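Local atomic coordinates of xylosidase (Xanthomonas axonopodis pv. citri, PDB entry 6XN2), a protein that probably hydrolyses beta-xylosidic bonds in short xylan-derived chains, as a xylosidase of glycoside hydrolase family 43, and binds xylose units and a calcium ion. Residues A[50-55]-A[258-263]; A[174-177]-A[181-184]; A[308-313]-A[319-324]. All blocks are in the same frame, centred on the assembly; numbering follows the deposited sequence.

Interaction 1. Residues A[50-55]-A[258-263]. With XYP (beta-D-xylopyranose), chain E.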
loop_
_atom_site.group_PDB
_atom_site.type_symbol
_atom_site.label_atom_id
_atom_site.label_comp_id
_atom_site.label_asym_id
_atom_site.label_seq_id
_atom_site.Cartn_x
_atom_site.Cartn_y
_atom_site.Cartn_z
ATOM N N ASP A 50 4.506 -1.738 -5.142
ATOM C CA ASP A 50 3.749 -1.043 -4.101
ATOM C C ASP A 50 3.472 0.430 -4.413
ATOM O O ASP A 50 3.880 1.312 -3.654
ATOM C CB ASP A 50 4.503 -1.127 -2.780
ATOM C CG ASP A 50 5.096 -2.509 -2.525
ATOM O OD1 ASP A 50 4.397 -3.524 -2.725
ATOM O OD2 ASP A 50 6.268 -2.572 -2.119
ATOM N N PRO A 51 2.776 0.705 -5.523
ATOM C CA PRO A 51 2.655 2.111 -5.929
ATOM C C PRO A 51 1.698 2.918 -5.051
ATOM O O PRO A 51 0.549 2.520 -4.875
ATOM C CB PRO A 51 2.126 2.007 -7.360
ATOM C CG PRO A 51 1.328 0.740 -7.359
ATOM C CD PRO A 51 2.031 -0.202 -6.416
ATOM N N SER A 52 2.130 4.059 -4.571
ATOM C CA SER A 52 1.271 4.940 -3.825
ATOM C C SER A 52 1.135 6.205 -4.645
ATOM O O SER A 52 2.025 6.971 -4.715
ATOM C CB SER A 52 1.859 5.228 -2.464
ATOM O OG SER A 52 1.648 4.184 -1.571
ATOM N N ALA A 53 -0.027 6.387 -5.248
ATOM C CA ALA A 53 -0.236 7.530 -6.154
ATOM C C ALA A 53 -0.923 8.685 -5.448
ATOM O O ALA A 53 -1.871 8.463 -4.734
ATOM C CB ALA A 53 -1.026 7.097 -7.343
ATOM N N HIS A 54 -0.412 9.884 -5.692
ATOM C CA HIS A 54 -1.011 11.103 -5.108
ATOM C C HIS A 54 -1.009 12.221 -6.146
ATOM O O HIS A 54 -0.163 12.223 -6.984
ATOM C CB HIS A 54 -0.191 11.550 -3.906
ATOM C CG HIS A 54 -0.290 10.642 -2.740
ATOM N ND1 HIS A 54 -1.143 10.871 -1.721
ATOM C CD2 HIS A 54 0.365 9.519 -2.428
ATOM C CE1 HIS A 54 -1.021 9.926 -0.839
ATOM N NE2 HIS A 54 -0.123 9.088 -1.250
ATOM N N VAL A 55 -1.973 13.117 -6.046
ATOM C CA VAL A 55 -1.984 14.321 -6.906
ATOM C C VAL A 55 -1.483 15.456 -6.024
ATOM O O VAL A 55 -2.209 15.864 -5.145
ATOM C CB VAL A 55 -3.365 14.649 -7.476
ATOM C CG1 VAL A 55 -3.352 16.025 -8.095
ATOM C CG2 VAL A 55 -3.804 13.621 -8.491
ATOM N N GLY A 258 -0.816 -4.047 3.213
ATOM C CA GLY A 258 -1.002 -2.917 2.312
ATOM C C GLY A 258 -2.335 -2.185 2.302
ATOM O O GLY A 258 -2.959 -2.068 1.238
ATOM N N PRO A 259 -2.758 -1.632 3.425
ATOM C CA PRO A 259 -4.011 -0.909 3.440
ATOM C C PRO A 259 -3.961 0.382 2.656
ATOM O O PRO A 259 -2.959 0.951 2.496
ATOM C CB PRO A 259 -4.208 -0.581 4.907
ATOM C CG PRO A 259 -2.879 -0.554 5.469
ATOM C CD PRO A 259 -2.047 -1.507 4.690
ATOM N N TRP A 260 -5.089 0.793 2.145
ATOM C CA TRP A 260 -5.201 2.072 1.453
ATOM C C TRP A 260 -6.600 2.574 1.700
ATOM O O TRP A 260 -7.543 1.786 1.713
ATOM C CB TRP A 260 -4.925 1.933 -0.049
ATOM C CG TRP A 260 -5.017 3.240 -0.819
ATOM C CD1 TRP A 260 -6.139 3.779 -1.391
ATOM C CD2 TRP A 260 -3.946 4.162 -1.092
ATOM N NE1 TRP A 260 -5.831 4.973 -2.001
ATOM C CE2 TRP A 260 -4.494 5.234 -1.832
ATOM C CE3 TRP A 260 -2.577 4.183 -0.793
ATOM C CZ2 TRP A 260 -3.723 6.313 -2.275
ATOM C CZ3 TRP A 260 -1.815 5.256 -1.224
ATOM C CH2 TRP A 260 -2.388 6.306 -1.963
ATOM N N VAL A 261 -6.741 3.879 1.917
ATOM C CA VAL A 261 -8.065 4.449 2.121
ATOM C C VAL A 261 -8.267 5.634 1.191
ATOM O O VAL A 261 -7.396 6.490 1.064
ATOM C CB VAL A 261 -8.293 4.886 3.589
ATOM C CG1 VAL A 261 -9.672 5.527 3.760
ATOM C CG2 VAL A 261 -8.166 3.688 4.527
ATOM N N HIS A 262 -9.410 5.669 0.518
ATOM C CA HIS A 262 -9.766 6.851 -0.249
ATOM C C HIS A 262 -11.211 7.257 0.052
ATOM O O HIS A 262 -12.027 6.445 0.513
ATOM C CB HIS A 262 -9.542 6.623 -1.757
ATOM C CG HIS A 262 -10.587 5.779 -2.420
ATOM N ND1 HIS A 262 -10.490 4.407 -2.519
ATOM C CD2 HIS A 262 -11.736 6.121 -3.050
ATOM C CE1 HIS A 262 -11.544 3.939 -3.166
ATOM N NE2 HIS A 262 -12.318 4.957 -3.495
ATOM N N GLN A 263 -11.517 8.512 -0.206
ATOM C CA GLN A 263 -12.829 9.035 0.012
ATOM C C GLN A 263 -13.578 9.212 -1.290
ATOM O O GLN A 263 -13.057 9.697 -2.231
ATOM C CB GLN A 263 -12.767 10.385 0.721
ATOM C CG GLN A 263 -12.449 10.321 2.184
ATOM C CD GLN A 263 -12.489 11.668 2.851
ATOM O OE1 GLN A 263 -11.585 12.412 2.762
ATOM N NE2 GLN A 263 -13.563 11.955 3.521
HETATM O O1 XYP E . 5.145 -8.328 1.685
HETATM C C1 XYP E . 5.357 -7.317 0.727
HETATM C C2 XYP E . 5.190 -5.975 1.408
HETATM C C3 XYP E . 5.778 -4.850 0.618
HETATM C C4 XYP E . 7.178 -5.202 0.161
HETATM C C5 XYP E . 7.140 -6.496 -0.598
HETATM O O2 XYP E . 3.828 -5.644 1.639
HETATM O O3 XYP E . 5.792 -3.810 1.550
HETATM O O4 XYP E . 7.659 -4.221 -0.701
HETATM O O5 XYP E . 6.647 -7.524 0.213
#
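Trp260 bridges two strands that are too far apart to share backbone hydrogen bonds. Its CG lies anti to its own backbone N (chi1 -179°), which sends the indole straight out from 258-263 toward 50-55. The far rim of the six-membered ring makes every contact. Trp260 CH2 lies 3.5 Å from Ala53 O, and its CZ3 comes within 3.6 Å of Ser52 OG. The third neighbour is His54, whose NE2 is 3.7 Å from Trp260 CH2. The two rings meet obliquely, with their planes 58° apart. In both Ser52 and His54 the first side-chain atom beyond CB stands beside the backbone N, which sets Ser52 OG and the His54 ring by the rim of Trp260. No hydrogen bond crosses the contact. The polar ends are engaged by other parts of the chain: Ser52 OG bonds to Pro120 O, His54 NE2 to Asp121 OD1, and Trp260 NE1 to Ile311 O.

Strands 51-55 and 258-263 belong to different blades of the five-bladed beta-propeller of family 43. Each is an edge strand of its sheet, the innermost one of its blade. The contact's centre is about 6 Å from the centre of the chain. The strands run nearly parallel, 15° apart, with 10.2 Å between the short axes at closest approach. Trp260 spans that distance. Each strand pairs with a neighbour in its own blade, Ser52 with Tyr63 and Trp260 with Ser271.

At the start of 50-55 the chain turns a corner, and Asp50 lies in the xylose pocket. The carboxylate oxygen OD2 of Asp50 accepts a hydrogen bond of 2.6 Å from O4 of the xylopyranose. Ser65 OG also bonds to OD2, while His323 ND1 is bonded to the backbone N of Asp50.

Interaction 2. Residues A[174-177]-A[181-184]; sequences LADD and HYLY
Leu174 and Tyr182 are an antiparallel hydrogen-bonded pair of this hairpin. Leu174 N donates to Tyr182 O at 2.9 Å, and Tyr182 N returns a bond to Leu174 O at 3.0 Å. The same Leu174 O also receives a CA-H...O contact from His181 CA at 3.2 Å. The pair nearer the turn, Ala175 with His181, is non-hydrogen-bonded. There the imidazole lies beside the methyl group, with NE2 of His181 3.6 Å from CB of Ala175.

The other face of the sheet carries Leu174 and two tyrosines. Leu174 and Tyr184 lie side by side and point the same way. CB of the leucine touches the ring at its edge, 3.9 Å from Tyr184 CE1. These strands, 172-175 and 181-185, start one blade of the family 43 beta-propeller; 172-175 is the edge strand, innermost in the blade. Leu174 and Tyr184 pack on Val261 of strand 257-264, in a neighbouring blade.

Asp176 follows the strand. Its CG is anti to the backbone N (chi1 -165°), which brings OD2 within 3.7 Å of Tyr182 CE1. The carboxylate and ring planes are 55° apart. A water links the two groups: it sits 2.8 Å from Tyr182 OH and makes a weak bond to Asp176 OD2.

Further out, Tyr268 OH also bonds to Asp176 OD2. Asp176 OD1 takes the backbone N of Asp178 in an Asx turn. Tyr182 meets Tyr289 edge-to-face, and Tyr184 OH is tied to Pro288 O.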
loop_
_atom_site.group_PDB
_atom_site.type_symbol
_atom_site.label_atom_id
_atom_site.label_comp_id
_atom_site.label_asym_id
_atom_site.label_seq_id
_atom_site.Cartn_x
_atom_site.Cartn_y
_atom_site.Cartn_z
ATOM N N LEU A 174 -3.804 9.004 4.706
ATOM C CA LEU A 174 -4.976 9.604 4.087
ATOM C C LEU A 174 -5.085 11.086 4.419
ATOM O O LEU A 174 -5.160 11.469 5.589
ATOM C CB LEU A 174 -6.243 8.875 4.537
ATOM C CG LEU A 174 -7.557 9.613 4.255
ATOM C CD1 LEU A 174 -7.814 9.703 2.757
ATOM C CD2 LEU A 174 -8.726 8.972 4.983
ATOM N N ALA A 175 -5.133 11.890 3.371
ATOM C CA ALA A 175 -5.391 13.328 3.518
ATOM C C ALA A 175 -6.907 13.460 3.482
ATOM O O ALA A 175 -7.452 13.521 2.410
ATOM C CB ALA A 175 -4.742 14.098 2.410
ATOM N N ASP A 176 -7.542 13.553 4.648
ATOM C CA ASP A 176 -8.998 13.630 4.741
ATOM C C ASP A 176 -9.467 14.976 4.204
ATOM O O ASP A 176 -8.726 15.953 4.256
ATOM C CB ASP A 176 -9.455 13.426 6.189
ATOM C CG ASP A 176 -10.945 13.127 6.304
ATOM O OD1 ASP A 176 -11.768 13.922 5.790
ATOM O OD2 ASP A 176 -11.295 12.090 6.909
ATOM N N ASP A 177 -10.672 15.033 3.693
ATOM C CA ASP A 177 -11.243 16.252 3.167
ATOM C C ASP A 177 -11.390 17.313 4.228
ATOM O O ASP A 177 -11.407 18.460 3.909
ATOM C CB ASP A 177 -12.609 15.985 2.589
ATOM C CG ASP A 177 -12.558 15.397 1.221
ATOM O OD1 ASP A 177 -11.548 15.539 0.551
ATOM O OD2 ASP A 177 -13.544 14.795 0.815
ATOM N N HIS A 181 -5.006 14.221 8.771
ATOM C CA HIS A 181 -4.261 13.174 8.131
ATOM C C HIS A 181 -4.283 11.951 9.019
ATOM O O HIS A 181 -4.110 12.054 10.186
ATOM C CB HIS A 181 -2.833 13.564 7.823
ATOM C CG HIS A 181 -2.665 14.451 6.638
ATOM N ND1 HIS A 181 -2.717 15.814 6.724
ATOM C CD2 HIS A 181 -2.359 14.177 5.358
ATOM C CE1 HIS A 181 -2.515 16.342 5.538
ATOM N NE2 HIS A 181 -2.287 15.369 4.692
ATOM N N TYR A 182 -4.505 10.790 8.434
ATOM C CA TYR A 182 -4.549 9.554 9.177
ATOM C C TYR A 182 -3.552 8.563 8.638
ATOM O O TYR A 182 -3.443 8.384 7.476
ATOM C CB TYR A 182 -5.930 8.914 9.123
ATOM C CG TYR A 182 -7.046 9.713 9.725
ATOM C CD1 TYR A 182 -7.724 10.627 8.995
ATOM C CD2 TYR A 182 -7.412 9.540 11.012
ATOM C CE1 TYR A 182 -8.737 11.361 9.540
ATOM C CE2 TYR A 182 -8.420 10.263 11.563
ATOM C CZ TYR A 182 -9.074 11.184 10.830
ATOM O OH TYR A 182 -10.091 11.896 11.377
ATOM N N LEU A 183 -2.821 7.926 9.521
ATOM C CA LEU A 183 -1.866 6.911 9.115
ATOM C C LEU A 183 -2.460 5.522 9.311
ATOM O O LEU A 183 -2.970 5.201 10.386
ATOM C CB LEU A 183 -0.556 7.046 9.901
ATOM C CG LEU A 183 0.465 5.914 9.686
ATOM C CD1 LEU A 183 1.014 5.905 8.259
ATOM C CD2 LEU A 183 1.586 6.012 10.713
ATOM N N TYR A 184 -2.419 4.719 8.253
ATOM C CA TYR A 184 -2.826 3.321 8.311
ATOM C C TYR A 184 -1.602 2.459 8.125
ATOM O O TYR A 184 -0.746 2.789 7.311
ATOM C CB TYR A 184 -3.857 2.997 7.229
ATOM C CG TYR A 184 -5.141 3.779 7.354
ATOM C CD1 TYR A 184 -5.247 5.067 6.829
ATOM C CD2 TYR A 184 -6.253 3.226 7.989
ATOM C CE1 TYR A 184 -6.432 5.789 6.936
ATOM C CE2 TYR A 184 -7.443 3.944 8.098
ATOM C CZ TYR A 184 -7.521 5.222 7.573
ATOM O OH TYR A 184 -8.692 5.936 7.680
HETATM O O HOH W 1 -11.820 12.901 9.354
#

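Interaction 3. Residues A[308-313]-A[319-324]. With CA (calcium ion), chain D.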
loop_
_atom_site.group_PDB
_atom_site.type_symbol
_atom_site.label_atom_id
_atom_site.label_comp_id
_atom_site.label_asym_id
_atom_site.label_seq_id
_atom_site.Cartn_x
_atom_site.Cartn_y
_atom_site.Cartn_z
ATOM N N HIS A 308 -0.137 -5.351 -4.417
ATOM C CA HIS A 308 -0.168 -4.131 -3.651
ATOM C C HIS A 308 -0.702 -3.018 -4.517
ATOM O O HIS A 308 -0.515 -3.049 -5.681
ATOM C CB HIS A 308 1.232 -3.790 -3.248
ATOM C CG HIS A 308 1.328 -3.041 -1.973
ATOM N ND1 HIS A 308 1.627 -3.661 -0.798
ATOM C CD2 HIS A 308 1.252 -1.730 -1.697
ATOM C CE1 HIS A 308 1.673 -2.771 0.160
ATOM N NE2 HIS A 308 1.441 -1.595 -0.359
ATOM N N HIS A 309 -1.310 -2.007 -3.930
ATOM C CA HIS A 309 -1.929 -1.003 -4.747
ATOM C C HIS A 309 -2.256 0.316 -4.109
ATOM O O HIS A 309 -2.066 0.497 -2.960
ATOM C CB HIS A 309 -3.299 -1.551 -5.094
ATOM C CG HIS A 309 -4.300 -1.354 -3.999
ATOM N ND1 HIS A 309 -4.114 -1.836 -2.732
ATOM C CD2 HIS A 309 -5.432 -0.626 -3.953
ATOM C CE1 HIS A 309 -5.122 -1.471 -1.975
ATOM N NE2 HIS A 309 -5.930 -0.729 -2.689
ATOM N N SER A 310 -2.657 1.265 -4.928
ATOM C CA SER A 310 -3.273 2.470 -4.410
ATOM C C SER A 310 -4.412 2.869 -5.339
ATOM O O SER A 310 -4.511 2.375 -6.463
ATOM C CB SER A 310 -2.250 3.596 -4.248
ATOM O OG SER A 310 -1.669 3.973 -5.478
ATOM N N ILE A 311 -5.277 3.745 -4.848
ATOM C CA ILE A 311 -6.398 4.250 -5.627
ATOM C C ILE A 311 -6.397 5.770 -5.568
ATOM O O ILE A 311 -6.410 6.364 -4.485
ATOM C CB ILE A 311 -7.736 3.699 -5.112
ATOM C CG1 ILE A 311 -7.816 2.188 -5.343
ATOM C CG2 ILE A 311 -8.903 4.434 -5.767
ATOM C CD1 ILE A 311 -8.950 1.523 -4.596
ATOM N N CYS A 312 -6.355 6.397 -6.733
ATOM C CA CYS A 312 -6.154 7.860 -6.747
ATOM C C CYS A 312 -6.946 8.532 -7.862
ATOM O O CYS A 312 -6.998 8.003 -8.944
ATOM C CB CYS A 312 -4.678 8.117 -7.003
ATOM S SG CYS A 312 -4.224 9.860 -7.045
ATOM N N LEU A 313 -7.534 9.674 -7.556
ATOM C CA LEU A 313 -8.301 10.448 -8.551
ATOM C C LEU A 313 -7.361 11.443 -9.223
ATOM O O LEU A 313 -6.701 12.175 -8.522
ATOM C CB LEU A 313 -9.427 11.176 -7.823
ATOM C CG LEU A 313 -10.291 12.094 -8.675
ATOM C CD1 LEU A 313 -10.947 11.324 -9.795
ATOM C CD2 LEU A 313 -11.332 12.769 -7.818
ATOM N N TYR A 319 -8.055 5.992 -10.701
ATOM C CA TYR A 319 -7.217 4.941 -11.175
ATOM C C TYR A 319 -6.825 3.988 -10.088
ATOM O O TYR A 319 -6.732 4.361 -8.971
ATOM C CB TYR A 319 -5.918 5.495 -11.719
ATOM C CG TYR A 319 -6.025 6.362 -12.904
ATOM C CD1 TYR A 319 -6.015 5.843 -14.162
ATOM C CD2 TYR A 319 -6.108 7.702 -12.765
ATOM C CE1 TYR A 319 -6.096 6.645 -15.255
ATOM C CE2 TYR A 319 -6.201 8.525 -13.850
ATOM C CZ TYR A 319 -6.201 7.990 -15.094
ATOM O OH TYR A 319 -6.284 8.813 -16.144
ATOM N N LEU A 320 -6.673 2.735 -10.472
ATOM C CA LEU A 320 -6.049 1.726 -9.637
ATOM C C LEU A 320 -4.585 1.622 -10.048
ATOM O O LEU A 320 -4.275 1.392 -11.220
ATOM C CB LEU A 320 -6.741 0.364 -9.789
ATOM C CG LEU A 320 -6.031 -0.774 -9.043
ATOM C CD1 LEU A 320 -6.203 -0.574 -7.555
ATOM C CD2 LEU A 320 -6.495 -2.170 -9.461
ATOM N N PHE A 321 -3.687 1.826 -9.094
ATOM C CA PHE A 321 -2.272 1.568 -9.325
ATOM C C PHE A 321 -1.924 0.260 -8.650
ATOM O O PHE A 321 -2.303 0.035 -7.507
ATOM C CB PHE A 321 -1.407 2.703 -8.785
ATOM C CG PHE A 321 -1.550 3.979 -9.550
ATOM C CD1 PHE A 321 -2.657 4.789 -9.367
ATOM C CD2 PHE A 321 -0.578 4.368 -10.458
ATOM C CE1 PHE A 321 -2.794 5.975 -10.077
ATOM C CE2 PHE A 321 -0.710 5.553 -11.169
ATOM C CZ PHE A 321 -1.822 6.350 -10.973
ATOM N N TYR A 322 -1.224 -0.615 -9.353
ATOM C CA TYR A 322 -0.924 -1.923 -8.797
ATOM C C TYR A 322 0.399 -2.387 -9.358
ATOM O O TYR A 322 1.093 -1.608 -10.019
ATOM C CB TYR A 322 -2.050 -2.918 -9.105
ATOM C CG TYR A 322 -2.298 -3.167 -10.578
ATOM C CD1 TYR A 322 -2.952 -2.221 -11.367
ATOM C CD2 TYR A 322 -1.904 -4.366 -11.179
ATOM C CE1 TYR A 322 -3.177 -2.445 -12.717
ATOM C CE2 TYR A 322 -2.128 -4.603 -12.529
ATOM C CZ TYR A 322 -2.770 -3.640 -13.291
ATOM O OH TYR A 322 -2.997 -3.867 -14.632
ATOM N N HIS A 323 0.769 -3.635 -9.092
ATOM C CA HIS A 323 1.980 -4.180 -9.695
ATOM C C HIS A 323 1.840 -5.662 -10.029
ATOM O O HIS A 323 0.929 -6.342 -9.550
ATOM C CB HIS A 323 3.202 -3.944 -8.784
ATOM C CG HIS A 323 3.220 -4.774 -7.531
ATOM N ND1 HIS A 323 3.271 -4.216 -6.270
ATOM C CD2 HIS A 323 3.226 -6.116 -7.347
ATOM C CE1 HIS A 323 3.293 -5.180 -5.366
ATOM N NE2 HIS A 323 3.257 -6.342 -5.993
ATOM N N ASP A 324 2.735 -6.162 -10.871
ATOM C CA ASP A 324 2.878 -7.605 -11.019
ATOM C C ASP A 324 4.305 -7.955 -11.415
ATOM O O ASP A 324 5.177 -7.080 -11.489
ATOM C CB ASP A 324 1.862 -8.179 -12.023
ATOM C CG ASP A 324 2.087 -7.724 -13.472
ATOM O OD1 ASP A 324 3.207 -7.335 -13.868
ATOM O OD2 ASP A 324 1.105 -7.793 -14.241
HETATM CA CA CA D . 0.849 0.877 0.284
HETATM O O HOH W 2 -0.626 -5.737 -7.417
HETATM O O HOH W 3 -1.655 0.126 -0.116
HETATM O O HOH W 4 -0.259 0.288 2.597
HETATM O O HOH W 5 0.448 3.383 0.843
HETATM O O HOH W 6 2.660 1.256 2.168
HETATM O O HOH W 7 3.005 1.651 -1.014
#
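With CG roughly anti to the backbone N (chi1 -151°), His308 turns its ring away from 319-324 and leaves CB facing His323. His323 has CG between its backbone N and carbonyl carbon (chi1 71°), which brings the ring back toward 308-313. Its CE1 lies 3.3 Å from His308 CB, and the backbone N of His308 sits over one face of the His323 ring. A water accepts from both backbone nitrogens, at 3.1 Å from His308 N and 3.0 Å from His323 N. The His323 ring is also held at NE2, by Thr306 OG1.

Beyond this the two segments form an antiparallel hairpin of one propeller blade. Ser310 pairs with Phe321 and Cys312 with Tyr319, each through two backbone hydrogen bonds. Ser310 OG is 3.6 Å from Phe321 CB and also bonds to Pro51 O. On the other face, Leu320 CD1 meets the edge of the His309 ring, 3.7 Å from His309 CD2, and the two side chains cross at about a right angle. Leu320 CD1 also packs on Ile311 CG1.

The His308 ring binds calcium edge-on through NE2, at 2.6 Å. Five waters and one further atom complete the shell, and one of these waters lies 2.9 Å from His309 O and can donate to it. With NE2 taken by the metal, the ring proton probably sits on ND1. The ion is held largely through water, so much of its link to the protein is indirect.

Overall arrangement
Along the chain, interaction 2 falls between the two segments of interaction 1, and interaction 3 follows both. Interactions 1 and 3 have centres about 7 Å apart and touch, partly through bonds from side chains to backbone oxygens. Interactions 1 and 2 are about 10 Å apart by centres and also touch. Interactions 2 and 3 do not; their centres lie about 17 Å apart. Segments 174-177, 181-184 and 258-263 reach one continuous sheet, which holds two adjacent blades. Segment 50-55 and the hairpin of interaction 3 belong to two others. Segments 50-55 and 308-313 supply Asp50 and His308 to the xylose pocket, and the calcium lies beside it.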